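Acyl-CoA hydrolase (Bacillus cereus, PDB 1Y7U) probably hydrolyses the thioester bond of long-chain fatty acyl-CoAs, releasing free fatty acid and coenzyme A. Local coordinates at residues H34-M46 / V70-Y84. Residues are numbered along the deposited sequence; the frame is centred on the assembly and turned at random.
With COA (coenzyme A), chain J; SO4 (sulfate ion), chain E.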
loop_
_atom_site.group_PDB
_atom_site.type_symbol
_atom_site.label_atom_id
_atom_site.label_comp_id
_atom_site.label_asym_id
_atom_site.label_seq_id
_atom_site.Cartn_x
_atom_site.Cartn_y
_atom_site.Cartn_z
ATOM N N HIS A 34 -19.561 -4.640 -6.874
ATOM C CA HIS A 34 -20.109 -5.055 -8.160
ATOM C C HIS A 34 -19.026 -5.437 -9.147
ATOM O O HIS A 34 -19.278 -5.514 -10.351
ATOM C CB HIS A 34 -20.952 -3.952 -8.778
ATOM C CG HIS A 34 -22.288 -3.796 -8.136
ATOM N ND1 HIS A 34 -22.584 -2.763 -7.274
ATOM C CD2 HIS A 34 -23.397 -4.568 -8.195
ATOM C CE1 HIS A 34 -23.820 -2.905 -6.831
ATOM N NE2 HIS A 34 -24.334 -3.993 -7.375
ATOM N N ASN A 35 -17.825 -5.689 -8.641
ATOM C CA ASN A 35 -16.702 -6.043 -9.496
ATOM C C ASN A 35 -16.454 -4.971 -10.549
ATOM O O ASN A 35 -16.485 -5.229 -11.749
ATOM C CB ASN A 35 -16.927 -7.396 -10.176
ATOM C CG ASN A 35 -15.808 -7.757 -11.141
ATOM O OD1 ASN A 35 -14.626 -7.697 -10.792
ATOM N ND2 ASN A 35 -16.177 -8.134 -12.359
ATOM N N THR A 36 -16.241 -3.753 -10.083
ATOM C CA THR A 36 -15.931 -2.639 -10.958
ATOM C C THR A 36 -15.085 -1.719 -10.091
ATOM O O THR A 36 -15.258 -1.673 -8.872
ATOM C CB THR A 36 -17.195 -1.902 -11.458
ATOM O OG1 THR A 36 -16.807 -0.841 -12.343
ATOM C CG2 THR A 36 -17.970 -1.317 -10.299
ATOM N N LEU A 37 -14.148 -1.019 -10.717
ATOM C CA LEU A 37 -13.267 -0.121 -9.997
ATOM C C LEU A 37 -14.021 0.986 -9.287
ATOM O O LEU A 37 -15.117 1.372 -9.702
ATOM C CB LEU A 37 -12.282 0.531 -10.959
ATOM C CG LEU A 37 -11.087 -0.232 -11.521
ATOM C CD1 LEU A 37 -10.433 0.646 -12.577
ATOM C CD2 LEU A 37 -10.092 -0.567 -10.409
ATOM N N PHE A 38 -13.432 1.480 -8.202
ATOM C CA PHE A 38 -14.010 2.599 -7.493
ATOM C C PHE A 38 -13.661 3.763 -8.418
ATOM O O PHE A 38 -12.597 3.763 -9.040
ATOM C CB PHE A 38 -13.327 2.811 -6.151
ATOM C CG PHE A 38 -13.689 1.795 -5.120
ATOM C CD1 PHE A 38 -12.823 0.751 -4.813
ATOM C CD2 PHE A 38 -14.889 1.894 -4.427
ATOM C CE1 PHE A 38 -13.146 -0.178 -3.829
ATOM C CE2 PHE A 38 -15.218 0.966 -3.443
ATOM C CZ PHE A 38 -14.341 -0.070 -3.144
ATOM N N GLY A 39 -14.545 4.742 -8.531
ATOM C CA GLY A 39 -14.250 5.865 -9.397
ATOM C C GLY A 39 -12.952 6.514 -8.970
ATOM O O GLY A 39 -12.156 6.949 -9.802
ATOM N N GLY A 40 -12.733 6.567 -7.663
ATOM C CA GLY A 40 -11.524 7.173 -7.141
ATOM C C GLY A 40 -10.245 6.595 -7.723
ATOM O O GLY A 40 -9.329 7.333 -8.086
ATOM N N LYS A 41 -10.173 5.275 -7.823
ATOM C CA LYS A 41 -8.977 4.662 -8.362
ATOM C C LYS A 41 -8.630 5.273 -9.711
ATOM O O LYS A 41 -7.487 5.669 -9.935
ATOM C CB LYS A 41 -9.155 3.150 -8.496
ATOM C CG LYS A 41 -7.904 2.420 -9.003
ATOM C CD LYS A 41 -6.691 2.705 -8.150
ATOM C CE LYS A 41 -5.498 1.918 -8.649
ATOM N NZ LYS A 41 -4.279 2.232 -7.861
ATOM N N ILE A 42 -9.613 5.365 -10.601
ATOM C CA ILE A 42 -9.377 5.945 -11.913
ATOM C C ILE A 42 -8.955 7.417 -11.814
ATOM O O ILE A 42 -7.995 7.841 -12.455
ATOM C CB ILE A 42 -10.628 5.809 -12.802
ATOM C CG1 ILE A 42 -10.919 4.328 -13.028
ATOM C CG2 ILE A 42 -10.411 6.485 -14.144
ATOM C CD1 ILE A 42 -12.090 4.070 -13.919
ATOM N N LEU A 43 -9.657 8.197 -11.003
ATOM C CA LEU A 43 -9.315 9.605 -10.852
ATOM C C LEU A 43 -7.896 9.762 -10.313
ATOM O O LEU A 43 -7.110 10.548 -10.840
ATOM C CB LEU A 43 -10.311 10.289 -9.920
ATOM C CG LEU A 43 -11.758 10.282 -10.421
ATOM C CD1 LEU A 43 -12.701 10.775 -9.339
ATOM C CD2 LEU A 43 -11.856 11.139 -11.663
ATOM N N SER A 44 -7.550 9.014 -9.270
ATOM C CA SER A 44 -6.208 9.119 -8.715
ATOM C C SER A 44 -5.186 8.870 -9.823
ATOM O O SER A 44 -4.196 9.596 -9.964
ATOM C CB SER A 44 -6.004 8.101 -7.599
ATOM O OG SER A 44 -4.716 8.239 -7.023
ATOM N N GLU A 45 -5.445 7.848 -10.624
ATOM C CA GLU A 45 -4.539 7.496 -11.695
ATOM C C GLU A 45 -4.488 8.514 -12.825
ATOM O O GLU A 45 -3.423 8.756 -13.386
ATOM C CB GLU A 45 -4.907 6.130 -12.256
ATOM C CG GLU A 45 -3.703 5.260 -12.466
ATOM C CD GLU A 45 -3.078 4.834 -11.161
ATOM O OE1 GLU A 45 -3.581 3.865 -10.557
ATOM O OE2 GLU A 45 -2.094 5.473 -10.733
HETATM N N MSE A 46 -5.628 9.102 -13.178
HETATM C CA MSE A 46 -5.644 10.089 -14.253
HETATM C C MSE A 46 -4.747 11.255 -13.874
HETATM O O MSE A 46 -3.900 11.689 -14.660
HETATM C CB MSE A 46 -7.054 10.605 -14.495
HETATM C CG MSE A 46 -8.026 9.558 -14.965
HETATM SE SE MSE A 46 -9.754 10.342 -15.283
HETATM C CE MSE A 46 -9.938 9.914 -17.153
ATOM N N VAL A 70 -15.906 14.213 -14.871
ATOM C CA VAL A 70 -15.599 12.914 -15.446
ATOM C C VAL A 70 -16.801 11.984 -15.451
ATOM O O VAL A 70 -17.441 11.791 -14.418
ATOM C CB VAL A 70 -14.469 12.201 -14.658
ATOM C CG1 VAL A 70 -14.243 10.835 -15.228
ATOM C CG2 VAL A 70 -13.193 12.988 -14.713
ATOM N N ASP A 71 -17.099 11.409 -16.614
ATOM C CA ASP A 71 -18.208 10.469 -16.747
ATOM C C ASP A 71 -17.641 9.075 -16.914
ATOM O O ASP A 71 -16.806 8.849 -17.785
ATOM C CB ASP A 71 -19.066 10.771 -17.978
ATOM C CG ASP A 71 -19.984 11.941 -17.779
ATOM O OD1 ASP A 71 -20.823 11.896 -16.855
ATOM O OD2 ASP A 71 -19.872 12.912 -18.553
ATOM N N PHE A 72 -18.084 8.138 -16.092
ATOM C CA PHE A 72 -17.596 6.778 -16.219
ATOM C C PHE A 72 -18.512 6.038 -17.183
ATOM O O PHE A 72 -19.509 5.432 -16.799
ATOM C CB PHE A 72 -17.510 6.113 -14.837
ATOM C CG PHE A 72 -16.496 6.767 -13.929
ATOM C CD1 PHE A 72 -16.900 7.630 -12.906
ATOM C CD2 PHE A 72 -15.121 6.611 -14.171
ATOM C CE1 PHE A 72 -15.950 8.336 -12.141
ATOM C CE2 PHE A 72 -14.168 7.312 -13.412
ATOM C CZ PHE A 72 -14.579 8.175 -12.399
ATOM N N LEU A 73 -18.142 6.127 -18.457
ATOM C CA LEU A 73 -18.875 5.539 -19.572
ATOM C C LEU A 73 -19.153 4.048 -19.468
ATOM O O LEU A 73 -20.250 3.607 -19.782
ATOM C CB LEU A 73 -18.138 5.863 -20.873
ATOM C CG LEU A 73 -17.876 7.378 -20.982
ATOM C CD1 LEU A 73 -17.065 7.690 -22.226
ATOM C CD2 LEU A 73 -19.201 8.144 -20.990
ATOM N N HIS A 74 -18.169 3.263 -19.043
ATOM C CA HIS A 74 -18.364 1.825 -18.887
ATOM C C HIS A 74 -17.643 1.386 -17.644
ATOM O O HIS A 74 -16.787 2.102 -17.126
ATOM C CB HIS A 74 -17.793 1.033 -20.064
ATOM C CG HIS A 74 -18.416 1.369 -21.380
ATOM N ND1 HIS A 74 -17.894 2.319 -22.228
ATOM C CD2 HIS A 74 -19.533 0.901 -21.981
ATOM C CE1 HIS A 74 -18.661 2.424 -23.298
ATOM N NE2 HIS A 74 -19.662 1.574 -23.172
ATOM N N PRO A 75 -17.980 0.202 -17.135
ATOM C CA PRO A 75 -17.307 -0.278 -15.934
ATOM C C PRO A 75 -15.993 -0.926 -16.332
ATOM O O PRO A 75 -15.828 -1.346 -17.472
ATOM C CB PRO A 75 -18.295 -1.296 -15.386
ATOM C CG PRO A 75 -18.824 -1.908 -16.635
ATOM C CD PRO A 75 -19.099 -0.686 -17.490
ATOM N N VAL A 76 -15.059 -0.982 -15.391
ATOM C CA VAL A 76 -13.774 -1.621 -15.606
ATOM C C VAL A 76 -13.760 -2.728 -14.566
ATOM O O VAL A 76 -13.704 -2.458 -13.367
ATOM C CB VAL A 76 -12.635 -0.663 -15.337
ATOM C CG1 VAL A 76 -11.302 -1.364 -15.571
ATOM C CG2 VAL A 76 -12.784 0.557 -16.224
ATOM N N ARG A 77 -13.826 -3.970 -15.023
ATOM C CA ARG A 77 -13.874 -5.114 -14.119
ATOM C C ARG A 77 -12.542 -5.834 -13.942
ATOM O O ARG A 77 -11.535 -5.436 -14.514
ATOM C CB ARG A 77 -14.948 -6.086 -14.609
ATOM C CG ARG A 77 -16.292 -5.406 -14.762
ATOM C CD ARG A 77 -17.313 -6.254 -15.502
ATOM N NE ARG A 77 -18.581 -5.547 -15.688
ATOM C CZ ARG A 77 -19.354 -5.109 -14.694
ATOM N NH1 ARG A 77 -19.003 -5.300 -13.427
ATOM N NH2 ARG A 77 -20.483 -4.473 -14.967
ATOM N N SER A 78 -12.553 -6.889 -13.133
ATOM C CA SER A 78 -11.357 -7.676 -12.859
ATOM C C SER A 78 -10.876 -8.394 -14.116
ATOM O O SER A 78 -9.694 -8.669 -14.271
ATOM C CB SER A 78 -11.657 -8.707 -11.779
ATOM O OG SER A 78 -12.636 -9.623 -12.239
ATOM N N SER A 79 -11.806 -8.711 -15.005
ATOM C CA SER A 79 -11.483 -9.392 -16.253
ATOM C C SER A 79 -10.844 -8.413 -17.215
ATOM O O SER A 79 -10.407 -8.786 -18.303
ATOM C CB SER A 79 -12.754 -9.960 -16.884
ATOM O OG SER A 79 -13.802 -9.001 -16.867
ATOM N N ASP A 80 -10.801 -7.149 -16.808
ATOM C CA ASP A 80 -10.231 -6.112 -17.645
ATOM C C ASP A 80 -8.794 -5.771 -17.349
ATOM O O ASP A 80 -8.143 -6.331 -16.472
ATOM C CB ASP A 80 -11.042 -4.824 -17.557
ATOM C CG ASP A 80 -12.328 -4.900 -18.312
ATOM O OD1 ASP A 80 -12.319 -5.431 -19.447
ATOM O OD2 ASP A 80 -13.345 -4.409 -17.774
ATOM N N CYS A 81 -8.333 -4.785 -18.094
ATOM C CA CYS A 81 -6.983 -4.294 -18.017
ATOM C C CYS A 81 -7.127 -2.800 -18.320
ATOM O O CYS A 81 -7.811 -2.427 -19.266
ATOM C CB CYS A 81 -6.195 -5.029 -19.091
ATOM S SG CYS A 81 -4.549 -4.508 -19.316
ATOM N N VAL A 82 -6.530 -1.939 -17.505
ATOM C CA VAL A 82 -6.634 -0.500 -17.748
ATOM C C VAL A 82 -5.331 0.130 -18.182
ATOM O O VAL A 82 -4.266 -0.232 -17.705
ATOM C CB VAL A 82 -7.088 0.281 -16.506
ATOM C CG1 VAL A 82 -8.569 0.230 -16.376
ATOM C CG2 VAL A 82 -6.432 -0.291 -15.268
ATOM N N SER A 83 -5.433 1.088 -19.089
ATOM C CA SER A 83 -4.281 1.820 -19.579
ATOM C C SER A 83 -4.680 3.284 -19.643
ATOM O O SER A 83 -5.808 3.608 -19.990
ATOM C CB SER A 83 -3.859 1.302 -20.956
ATOM O OG SER A 83 -4.958 0.736 -21.633
ATOM N N TYR A 84 -3.759 4.158 -19.265
ATOM C CA TYR A 84 -4.008 5.581 -19.275
ATOM C C TYR A 84 -3.065 6.212 -20.274
ATOM O O TYR A 84 -1.951 5.730 -20.477
ATOM C CB TYR A 84 -3.731 6.189 -17.897
ATOM C CG TYR A 84 -4.472 5.523 -16.771
ATOM C CD1 TYR A 84 -4.052 4.296 -16.264
ATOM C CD2 TYR A 84 -5.623 6.091 -16.245
ATOM C CE1 TYR A 84 -4.769 3.642 -15.269
ATOM C CE2 TYR A 84 -6.346 5.451 -15.244
ATOM C CZ TYR A 84 -5.914 4.224 -14.766
ATOM O OH TYR A 84 -6.646 3.571 -13.810
HETATM N N1A COA J . -23.901 10.641 -14.562
HETATM C C2A COA J . -24.833 10.700 -13.636
HETATM N N3A COA J . -25.823 9.844 -13.725
HETATM C C4A COA J . -25.908 8.992 -14.687
HETATM C C5A COA J . -24.978 8.923 -15.580
HETATM C C6A COA J . -23.970 9.754 -15.523
HETATM N N6A COA J . -23.017 9.731 -16.390
HETATM N N7A COA J . -25.268 7.993 -16.383
HETATM C C8A COA J . -26.362 7.467 -15.961
HETATM N N9A COA J . -26.802 8.081 -14.901
HETATM C C1B COA J . -28.045 7.897 -14.146
HETATM C C2B COA J . -29.252 8.177 -14.910
HETATM O O2B COA J . -29.551 9.482 -14.679
HETATM C C3B COA J . -30.260 7.435 -14.171
HETATM O O3B COA J . -30.576 8.195 -13.074
HETATM P P3B COA J . -31.961 8.203 -12.439
HETATM O O7A COA J . -31.957 8.696 -11.164
HETATM O O8A COA J . -32.522 6.943 -12.478
HETATM O O9A COA J . -32.783 9.133 -13.038
HETATM C C4B COA J . -29.538 6.188 -13.896
HETATM O O4B COA J . -28.258 6.597 -13.772
HETATM C C5B COA J . -29.347 5.473 -15.183
HETATM O O5B COA J . -30.386 4.723 -15.632
HETATM P P1A COA J . -29.993 3.848 -16.744
HETATM O O1A COA J . -30.011 4.605 -17.924
HETATM O O2A COA J . -30.850 2.735 -16.673
HETATM O O3A COA J . -28.547 3.473 -16.477
HETATM P P2A COA J . -27.562 3.131 -17.602
HETATM O O4A COA J . -27.422 4.065 -18.682
HETATM O O5A COA J . -27.324 1.750 -17.858
HETATM O O6A COA J . -26.314 3.645 -16.958
HETATM C CBP COA J . -24.606 3.256 -15.291
HETATM C CCP COA J . -26.042 3.175 -15.704
HETATM C CDP COA J . -24.316 4.556 -14.664
HETATM C CEP COA J . -24.588 2.230 -14.260
HETATM C CAP COA J . -23.526 2.937 -16.292
HETATM O OAP COA J . -23.145 4.112 -16.869
HETATM C C9P COA J . -22.295 2.376 -15.710
HETATM O O9P COA J . -22.244 1.125 -15.181
HETATM N N8P COA J . -21.280 3.134 -15.700
HETATM C C7P COA J . -20.092 2.720 -15.104
HETATM C C6P COA J . -19.902 3.110 -13.674
HETATM C C5P COA J . -18.826 2.321 -13.075
HETATM O O5P COA J . -19.028 1.263 -12.658
HETATM N N4P COA J . -17.664 2.791 -13.076
HETATM C C3P COA J . -16.898 3.071 -11.944
HETATM C C2P COA J . -15.513 3.263 -12.457
HETATM S S1P COA J . -15.203 2.310 -13.901
HETATM S S SO4 E . -20.750 -4.537 -19.075
HETATM O O1 SO4 E . -19.470 -5.163 -18.602
HETATM O O2 SO4 E . -21.330 -5.368 -20.179
HETATM O O3 SO4 E . -21.686 -4.450 -17.903
HETATM O O4 SO4 E . -20.532 -3.158 -19.631
#
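Arg77 lies across Asn35 at about a right angle, its CB 3.3 Å from Asn35 ND2 and its CG running past the Asn35 carbonyl. The chain then stays extended, which carries the guanidinium beyond the amide. There NH1 gives weak bonds to the backbone O atoms of His34 and Asn35, at 3.1 and 3.0 Å, while NE and NH2 turn to a sulfate ion, probably picked up from the crystallisation solution. The NE bond to sulfate O1 is nearly straight (176°), and CB of Pro75 lies over one face of the group.

Three further hydrogen bonds join the loops. Asn35 OD1 accepts from Ser78 N and Ser78 OG, which approach from opposite faces of its amide plane, and Leu37 N donates to Val76 O at 3.0 Å.

The pantetheine end of coenzyme A enters between the segments: Thr36 OG1 donates to its O5P, and Ile42 CD1 comes within 3.6 Å of S1P. At the adenine, N6A donates to Asp71 OD1. Ile42 CG2 meets the Phe72 ring edge in plane, with C2P of the coenzyme also close to the ring. Further along, Glu45 CG sits over the Tyr84 face, 3.6 Å from the ring centroid; the Glu45 carboxylate forms salt bridges with Lys22, through OE2, and with Lys41, whose hydrogen bond to OE1 is weak.

This is the hot-dog arrangement, with helix 39-58 wrapped by an antiparallel sheet. Here helix 39-46 crosses strand 81-84 at -32°, Ile42 and Met46 also touch strand 95-105, and Val70 and Asp71 continue the sheet into a second subunit, which supplies further residues of the coenzyme A site.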